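Local coordinates for protein sulfate adenylyltransferase (Allochromatium vinosum, PDB 4DNX) that catalyses the conversion of sulfate and ATP into adenosine 5'-phosphosulfate and diphosphate, at residues V242-Y254 with S379-Y391. Residues are numbered along the deposited sequence; the frame is centred on the assembly and turned at random.
Sequences VRDAAIRTMAELY and SRPEVAQILMDYY
Tyr254 OH donates to Glu382 OE2 at 2.5 Å, a short bond that reaches the carboxylate by its syn lone pair. OE2 lies at the edge of the phenol ring, near its plane, while the carboxylate is turned 66° to that plane. Glu382 bends at chi2 to bring its carboxylate to the hydroxyl, and its CG rests on Leu253 CD1. One face of the Tyr254 ring carries the Arg380 side chain: CD sits over the ring centre, 3.7 Å from the centroid, in a CH-pi contact, and the guanidinium lies flat on the CD1 side with the planes 16° apart. Arg380 NH2 also forms a salt bridge with Glu209, so the stacked guanidinium is tied to helix 206-219 as well. A leucine in place of Tyr254 would probably leave Glu382 without its hydroxyl partner and Arg380 without its flat aromatic support. Midway, where the backbones come closest, Ala246 CB packs on Val383 CG1. Ile386 enters as a knob among Val242, Ala245, Ala246 and Thr249. Its CD1 meets Thr249 OG1 at 3.3 Å; that hydroxyl is turned back to Ala245 O (2.7 Å), which also accepts from Thr249 N on the opposite face. At the other end Val242 CG1 packs on Leu387 CD2 and Tyr390 CB. With axes 9.1 Å apart at 169°, this antiparallel helix pair, with a single knob-into-hole contact at Ile386, joins helix 240-254, beside strand 223-230 of the Rossmann-like parallel sheet, to the C-terminal helix 381-393.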
ATOM      1  N   VAL A 242      17.366   0.901  -3.041  1.00 19.11           N
ATOM      2  CA  VAL A 242      18.193   1.383  -4.139  1.00 18.92           C
ATOM      3  C   VAL A 242      17.473   1.020  -5.449  1.00 17.28           C
ATOM      4  O   VAL A 242      17.407   1.837  -6.375  1.00 17.34           O
ATOM      5  CB  VAL A 242      19.642   0.784  -4.042  1.00 19.43           C
ATOM      6  CG1 VAL A 242      20.533   1.245  -5.231  1.00 21.18           C
ATOM      7  CG2 VAL A 242      20.285   1.187  -2.700  1.00 21.76           C
ATOM      8  N   ARG A 243      16.922  -0.196  -5.538  1.00 16.81           N
ATOM      9  CA  ARG A 243      16.200  -0.636  -6.729  1.00 17.46           C
ATOM     10  C   ARG A 243      15.017   0.302  -6.979  1.00 17.38           C
ATOM     11  O   ARG A 243      14.801   0.768  -8.112  1.00 14.85           O
ATOM     12  CB  ARG A 243      15.662  -2.084  -6.561  1.00 19.55           C
ATOM     13  CG  ARG A 243      15.156  -2.639  -7.876  1.00 23.85           C
ATOM     14  CD  ARG A 243      13.940  -3.548  -7.819  1.00 31.72           C
ATOM     15  NE  ARG A 243      13.169  -3.524  -6.565  1.00 32.28           N
ATOM     16  CZ  ARG A 243      12.848  -4.623  -5.893  1.00 33.70           C
ATOM     17  NH1 ARG A 243      13.261  -5.799  -6.350  1.00 34.28           N
ATOM     18  NH2 ARG A 243      12.126  -4.548  -4.768  1.00 31.27           N
ATOM     19  N   ASP A 244      14.290   0.604  -5.894  1.00 17.49           N
ATOM     20  CA  ASP A 244      13.101   1.465  -5.996  1.00 19.70           C
ATOM     21  C   ASP A 244      13.490   2.860  -6.461  1.00 17.39           C
ATOM     22  O   ASP A 244      12.840   3.405  -7.359  1.00 18.35           O
ATOM     23  CB  ASP A 244      12.422   1.578  -4.622  1.00 22.68           C
ATOM     24  CG  ASP A 244      11.659   0.324  -4.236  1.00 31.19           C
ATOM     25  OD1 ASP A 244      11.586  -0.649  -5.031  1.00 28.88           O
ATOM     26  OD2 ASP A 244      11.105   0.328  -3.099  1.00 38.00           O
ATOM     27  N   ALA A 245      14.531   3.445  -5.854  1.00 15.94           N
ATOM     28  CA  ALA A 245      14.985   4.786  -6.266  1.00 15.97           C
ATOM     29  C   ALA A 245      15.354   4.809  -7.758  1.00 16.47           C
ATOM     30  O   ALA A 245      15.025   5.761  -8.476  1.00 16.11           O
ATOM     31  CB  ALA A 245      16.179   5.221  -5.451  1.00 16.91           C
ATOM     32  N   ALA A 246      16.071   3.773  -8.224  1.00 15.49           N
ATOM     33  CA  ALA A 246      16.443   3.720  -9.657  1.00 14.96           C
ATOM     34  C   ALA A 246      15.233   3.660 -10.595  1.00 14.22           C
ATOM     35  O   ALA A 246      15.185   4.379 -11.601  1.00 14.38           O
ATOM     36  CB  ALA A 246      17.399   2.515  -9.929  1.00 14.98           C
ATOM     37  N   ILE A 247      14.241   2.822 -10.256  1.00 13.51           N
ATOM     38  CA  ILE A 247      13.051   2.639 -11.100  1.00 13.97           C
ATOM     39  C   ILE A 247      12.212   3.910 -11.069  1.00 14.05           C
ATOM     40  O   ILE A 247      11.715   4.369 -12.124  1.00 13.46           O
ATOM     41  CB  ILE A 247      12.225   1.377 -10.692  1.00 14.95           C
ATOM     42  CG1 ILE A 247      13.042   0.132 -11.106  1.00 16.06           C
ATOM     43  CG2 ILE A 247      10.819   1.328 -11.423  1.00 17.23           C
ATOM     44  CD1 ILE A 247      12.467  -1.153 -10.689  1.00 21.32           C
ATOM     45  N   ARG A 248      12.069   4.492  -9.870  1.00 14.11           N
ATOM     46  CA  ARG A 248      11.225   5.704  -9.729  1.00 15.42           C
ATOM     47  C   ARG A 248      11.859   6.890 -10.415  1.00 15.99           C
ATOM     48  O   ARG A 248      11.150   7.733 -10.994  1.00 16.37           O
ATOM     49  CB  ARG A 248      10.958   6.040  -8.275  1.00 16.96           C
ATOM     50  CG  ARG A 248       9.980   5.062  -7.645  1.00 18.76           C
ATOM     51  CD  ARG A 248       9.736   5.521  -6.215  1.00 23.47           C
ATOM     52  NE  ARG A 248       9.134   4.493  -5.348  1.00 22.63           N
ATOM     53  CZ  ARG A 248       7.850   4.133  -5.369  1.00 28.31           C
ATOM     54  NH1 ARG A 248       6.999   4.665  -6.246  1.00 27.74           N
ATOM     55  NH2 ARG A 248       7.409   3.231  -4.495  1.00 28.62           N
ATOM     56  N   THR A 249      13.194   6.957 -10.377  1.00 14.64           N
ATOM     57  CA  THR A 249      13.891   8.063 -11.059  1.00 17.00           C
ATOM     58  C   THR A 249      13.737   7.961 -12.582  1.00 16.56           C
ATOM     59  O   THR A 249      13.566   8.983 -13.262  1.00 16.97           O
ATOM     60  CB  THR A 249      15.381   8.116 -10.653  1.00 18.17           C
ATOM     61  OG1 THR A 249      15.460   8.324  -9.245  1.00 20.98           O
ATOM     62  CG2 THR A 249      16.110   9.287 -11.341  1.00 19.50           C
ATOM     63  N   MET A 250      13.849   6.750 -13.114  1.00 15.40           N
ATOM     64  CA  MET A 250      13.616   6.510 -14.541  1.00 16.04           C
ATOM     65  C   MET A 250      12.193   6.958 -14.905  1.00 16.31           C
ATOM     66  O   MET A 250      11.980   7.704 -15.875  1.00 15.83           O
ATOM     67  CB  MET A 250      13.836   5.034 -14.879  1.00 15.83           C
ATOM     68  CG  MET A 250      13.299   4.670 -16.261  1.00 17.14           C
ATOM     69  SD  MET A 250      13.022   2.909 -16.481  1.00 18.02           S
ATOM     70  CE  MET A 250      11.479   2.802 -15.528  1.00 18.16           C
ATOM     71  N   ALA A 251      11.230   6.538 -14.106  1.00 15.47           N
ATOM     72  CA  ALA A 251       9.815   6.852 -14.381  1.00 17.14           C
ATOM     73  C   ALA A 251       9.553   8.358 -14.431  1.00 19.18           C
ATOM     74  O   ALA A 251       8.888   8.887 -15.352  1.00 23.02           O
ATOM     75  CB  ALA A 251       8.932   6.153 -13.313  1.00 15.96           C
ATOM     76  N   GLU A 252      10.083   9.062 -13.442  1.00 19.17           N
ATOM     77  CA  GLU A 252       9.848  10.510 -13.292  1.00 21.84           C
ATOM     78  C   GLU A 252      10.492  11.345 -14.366  1.00 23.17           C
ATOM     79  O   GLU A 252       9.891  12.326 -14.831  1.00 24.31           O
ATOM     80  CB  GLU A 252      10.322  10.969 -11.918  1.00 26.67           C
ATOM     81  CG  GLU A 252       9.178  10.959 -10.908  1.00 40.05           C
ATOM     82  CD  GLU A 252       9.118   9.688 -10.077  1.00 49.99           C
ATOM     83  OE1 GLU A 252       9.661   9.739  -8.948  1.00 57.84           O
ATOM     84  OE2 GLU A 252       8.528   8.659 -10.523  1.00 51.26           O
ATOM     85  N   LEU A 253      11.712  10.979 -14.762  1.00 20.96           N
ATOM     86  CA  LEU A 253      12.503  11.840 -15.634  1.00 20.44           C
ATOM     87  C   LEU A 253      12.380  11.497 -17.135  1.00 21.94           C
ATOM     88  O   LEU A 253      12.580  12.371 -17.993  1.00 23.55           O
ATOM     89  CB  LEU A 253      13.987  11.833 -15.220  1.00 20.33           C
ATOM     90  CG  LEU A 253      14.338  12.327 -13.802  1.00 20.71           C
ATOM     91  CD1 LEU A 253      15.839  12.251 -13.562  1.00 20.71           C
ATOM     92  CD2 LEU A 253      13.832  13.777 -13.537  1.00 21.29           C
ATOM     93  N   TYR A 254      12.047  10.248 -17.459  1.00 19.59           N
ATOM     94  CA  TYR A 254      12.135   9.781 -18.847  1.00 19.31           C
ATOM     95  C   TYR A 254      10.797   9.290 -19.437  1.00 18.36           C
ATOM     96  O   TYR A 254      10.715   8.941 -20.626  1.00 19.66           O
ATOM     97  CB  TYR A 254      13.261   8.749 -18.990  1.00 18.91           C
ATOM     98  CG  TYR A 254      14.646   9.352 -18.737  1.00 19.45           C
ATOM     99  CD1 TYR A 254      15.314  10.052 -19.755  1.00 23.04           C
ATOM    100  CD2 TYR A 254      15.234   9.300 -17.487  1.00 19.85           C
ATOM    101  CE1 TYR A 254      16.573  10.613 -19.541  1.00 23.02           C
ATOM    102  CE2 TYR A 254      16.475   9.864 -17.239  1.00 20.17           C
ATOM    103  CZ  TYR A 254      17.141  10.522 -18.270  1.00 21.90           C
ATOM    104  OH  TYR A 254      18.378  11.084 -18.057  1.00 22.27           O
ATOM    105  N   SER A 379      22.536   3.423 -20.308  1.00 19.98           N
ATOM    106  CA  SER A 379      22.121   3.779 -18.933  1.00 19.43           C
ATOM    107  C   SER A 379      21.862   5.284 -18.808  1.00 18.71           C
ATOM    108  O   SER A 379      22.621   6.115 -19.343  1.00 20.08           O
ATOM    109  CB  SER A 379      23.190   3.319 -17.921  1.00 22.10           C
ATOM    110  OG  SER A 379      22.696   3.423 -16.591  1.00 24.46           O
ATOM    111  N   ARG A 380      20.783   5.650 -18.111  1.00 17.81           N
ATOM    112  CA  ARG A 380      20.527   7.085 -17.857  1.00 18.42           C
ATOM    113  C   ARG A 380      21.477   7.578 -16.778  1.00 19.06           C
ATOM    114  O   ARG A 380      21.665   6.862 -15.765  1.00 17.88           O
ATOM    115  CB  ARG A 380      19.084   7.264 -17.388  1.00 18.18           C
ATOM    116  CG  ARG A 380      18.043   6.687 -18.361  1.00 18.55           C
ATOM    117  CD  ARG A 380      18.185   7.340 -19.763  1.00 21.13           C
ATOM    118  NE  ARG A 380      17.016   7.041 -20.600  1.00 20.80           N
ATOM    119  CZ  ARG A 380      16.772   7.659 -21.759  1.00 24.61           C
ATOM    120  NH1 ARG A 380      17.624   8.578 -22.213  1.00 23.76           N
ATOM    121  NH2 ARG A 380      15.695   7.356 -22.484  1.00 26.68           N
ATOM    122  N   PRO A 381      22.044   8.775 -16.935  1.00 19.84           N
ATOM    123  CA  PRO A 381      23.014   9.250 -15.919  1.00 20.78           C
ATOM    124  C   PRO A 381      22.468   9.232 -14.478  1.00 20.17           C
ATOM    125  O   PRO A 381      23.219   8.913 -13.549  1.00 20.87           O
ATOM    126  CB  PRO A 381      23.334  10.690 -16.357  1.00 22.90           C
ATOM    127  CG  PRO A 381      22.995  10.716 -17.814  1.00 23.51           C
ATOM    128  CD  PRO A 381      21.878   9.782 -18.020  1.00 20.69           C
ATOM    129  N   GLU A 382      21.192   9.583 -14.283  1.00 18.86           N
ATOM    130  CA  GLU A 382      20.672   9.699 -12.908  1.00 18.88           C
ATOM    131  C   GLU A 382      20.450   8.325 -12.282  1.00 17.94           C
ATOM    132  O   GLU A 382      20.587   8.167 -11.057  1.00 18.05           O
ATOM    133  CB  GLU A 382      19.330  10.447 -12.895  1.00 19.52           C
ATOM    134  CG  GLU A 382      19.471  11.845 -13.461  1.00 21.41           C
ATOM    135  CD  GLU A 382      19.258  11.942 -14.980  1.00 23.00           C
ATOM    136  OE1 GLU A 382      19.131  13.104 -15.421  1.00 25.17           O
ATOM    137  OE2 GLU A 382      19.264  10.912 -15.718  1.00 21.05           O
ATOM    138  N   VAL A 383      20.127   7.360 -13.132  1.00 16.69           N
ATOM    139  CA  VAL A 383      19.978   5.953 -12.683  1.00 16.55           C
ATOM    140  C   VAL A 383      21.404   5.400 -12.367  1.00 17.59           C
ATOM    141  O   VAL A 383      21.652   4.781 -11.302  1.00 17.73           O
ATOM    142  CB  VAL A 383      19.234   5.108 -13.743  1.00 15.94           C
ATOM    143  CG1 VAL A 383      19.176   3.625 -13.327  1.00 16.68           C
ATOM    144  CG2 VAL A 383      17.747   5.657 -13.989  1.00 16.05           C
ATOM    145  N   ALA A 384      22.331   5.616 -13.282  1.00 18.29           N
ATOM    146  CA  ALA A 384      23.716   5.204 -13.048  1.00 19.75           C
ATOM    147  C   ALA A 384      24.238   5.776 -11.730  1.00 21.73           C
ATOM    148  O   ALA A 384      24.957   5.079 -10.966  1.00 21.34           O
ATOM    149  CB  ALA A 384      24.605   5.651 -14.216  1.00 21.49           C
ATOM    150  N   GLN A 385      23.953   7.060 -11.465  1.00 21.12           N
ATOM    151  CA  GLN A 385      24.498   7.682 -10.253  1.00 22.99           C
ATOM    152  C   GLN A 385      23.984   6.987  -8.973  1.00 21.52           C
ATOM    153  O   GLN A 385      24.770   6.754  -8.027  1.00 22.40           O
ATOM    154  CB  GLN A 385      24.212   9.177 -10.168  1.00 25.03           C
ATOM    155  CG  GLN A 385      25.077   9.875  -9.162  1.00 27.46           C
ATOM    156  CD  GLN A 385      26.560   9.789  -9.561  1.00 31.06           C
ATOM    157  OE1 GLN A 385      26.932  10.135 -10.692  1.00 32.87           O
ATOM    158  NE2 GLN A 385      27.388   9.265  -8.662  1.00 33.87           N
ATOM    159  N   ILE A 386      22.700   6.676  -8.961  1.00 20.70           N
ATOM    160  CA  ILE A 386      22.064   6.004  -7.806  1.00 20.55           C
ATOM    161  C   ILE A 386      22.782   4.669  -7.516  1.00 21.03           C
ATOM    162  O   ILE A 386      23.181   4.390  -6.366  1.00 21.70           O
ATOM    163  CB  ILE A 386      20.578   5.812  -8.025  1.00 20.02           C
ATOM    164  CG1 ILE A 386      19.860   7.152  -7.820  1.00 20.20           C
ATOM    165  CG2 ILE A 386      19.969   4.685  -7.092  1.00 21.13           C
ATOM    166  CD1 ILE A 386      18.421   7.113  -8.290  1.00 20.18           C
ATOM    167  N   LEU A 387      22.992   3.894  -8.575  1.00 20.08           N
ATOM    168  CA  LEU A 387      23.699   2.604  -8.449  1.00 20.70           C
ATOM    169  C   LEU A 387      25.189   2.778  -8.081  1.00 21.41           C
ATOM    170  O   LEU A 387      25.719   2.049  -7.223  1.00 21.75           O
ATOM    171  CB  LEU A 387      23.507   1.764  -9.716  1.00 20.94           C
ATOM    172  CG  LEU A 387      22.021   1.339  -9.837  1.00 23.09           C
ATOM    173  CD1 LEU A 387      21.713   0.790 -11.200  1.00 23.31           C
ATOM    174  CD2 LEU A 387      21.683   0.309  -8.726  1.00 25.36           C
ATOM    175  N   MET A 388      25.879   3.744  -8.689  1.00 21.91           N
ATOM    176  CA  MET A 388      27.307   3.940  -8.378  1.00 23.71           C
ATOM    177  C   MET A 388      27.493   4.358  -6.937  1.00 24.83           C
ATOM    178  O   MET A 388      28.462   3.947  -6.284  1.00 24.86           O
ATOM    179  CB  MET A 388      27.951   4.966  -9.306  1.00 25.07           C
ATOM    180  CG  MET A 388      28.181   4.349 -10.653  1.00 26.00           C
ATOM    181  SD  MET A 388      29.075   5.377 -11.784  1.00 30.39           S
ATOM    182  CE  MET A 388      27.798   6.607 -12.079  1.00 27.91           C
ATOM    183  N   ASP A 389      26.543   5.152  -6.436  1.00 24.82           N
ATOM    184  CA  ASP A 389      26.618   5.651  -5.066  1.00 27.40           C
ATOM    185  C   ASP A 389      26.436   4.484  -4.118  1.00 26.60           C
ATOM    186  O   ASP A 389      27.184   4.392  -3.124  1.00 28.51           O
ATOM    187  CB  ASP A 389      25.566   6.739  -4.794  1.00 29.23           C
ATOM    188  CG  ASP A 389      25.972   8.108  -5.352  1.00 31.87           C
ATOM    189  OD1 ASP A 389      27.076   8.258  -5.906  1.00 32.40           O
ATOM    190  OD2 ASP A 389      25.141   9.036  -5.274  1.00 36.09           O
ATOM    191  N   TYR A 390      25.505   3.587  -4.463  1.00 25.02           N
ATOM    192  CA  TYR A 390      25.269   2.370  -3.708  1.00 24.26           C
ATOM    193  C   TYR A 390      26.544   1.508  -3.675  1.00 25.90           C
ATOM    194  O   TYR A 390      27.014   1.155  -2.591  1.00 25.33           O
ATOM    195  CB  TYR A 390      24.094   1.573  -4.251  1.00 22.94           C
ATOM    196  CG  TYR A 390      24.111   0.150  -3.772  1.00 24.12           C
ATOM    197  CD1 TYR A 390      23.901  -0.136  -2.423  1.00 24.76           C
ATOM    198  CD2 TYR A 390      24.399  -0.897  -4.652  1.00 24.20           C
ATOM    199  CE1 TYR A 390      23.940  -1.451  -1.949  1.00 25.74           C
ATOM    200  CE2 TYR A 390      24.440  -2.223  -4.197  1.00 25.89           C
ATOM    201  CZ  TYR A 390      24.204  -2.483  -2.845  1.00 28.10           C
ATOM    202  OH  TYR A 390      24.226  -3.781  -2.381  1.00 30.57           O
ATOM    203  N   TYR A 391      27.101   1.172  -4.840  1.00 24.48           N
ATOM    204  CA  TYR A 391      28.305   0.305  -4.838  1.00 26.61           C
ATOM    205  C   TYR A 391      29.473   0.912  -4.088  1.00 28.59           C
ATOM    206  O   TYR A 391      30.239   0.190  -3.404  1.00 29.02           O
ATOM    207  CB  TYR A 391      28.736  -0.075  -6.262  1.00 26.33           C
ATOM    208  CG  TYR A 391      27.813  -1.045  -6.943  1.00 24.38           C
ATOM    209  CD1 TYR A 391      27.581  -2.346  -6.414  1.00 24.09           C
ATOM    210  CD2 TYR A 391      27.173  -0.694  -8.137  1.00 23.68           C
ATOM    211  CE1 TYR A 391      26.730  -3.234  -7.055  1.00 23.93           C
ATOM    212  CE2 TYR A 391      26.295  -1.569  -8.776  1.00 22.78           C
ATOM    213  CZ  TYR A 391      26.083  -2.843  -8.235  1.00 22.89           C
ATOM    214  OH  TYR A 391      25.257  -3.731  -8.853  1.00 22.42           O
TER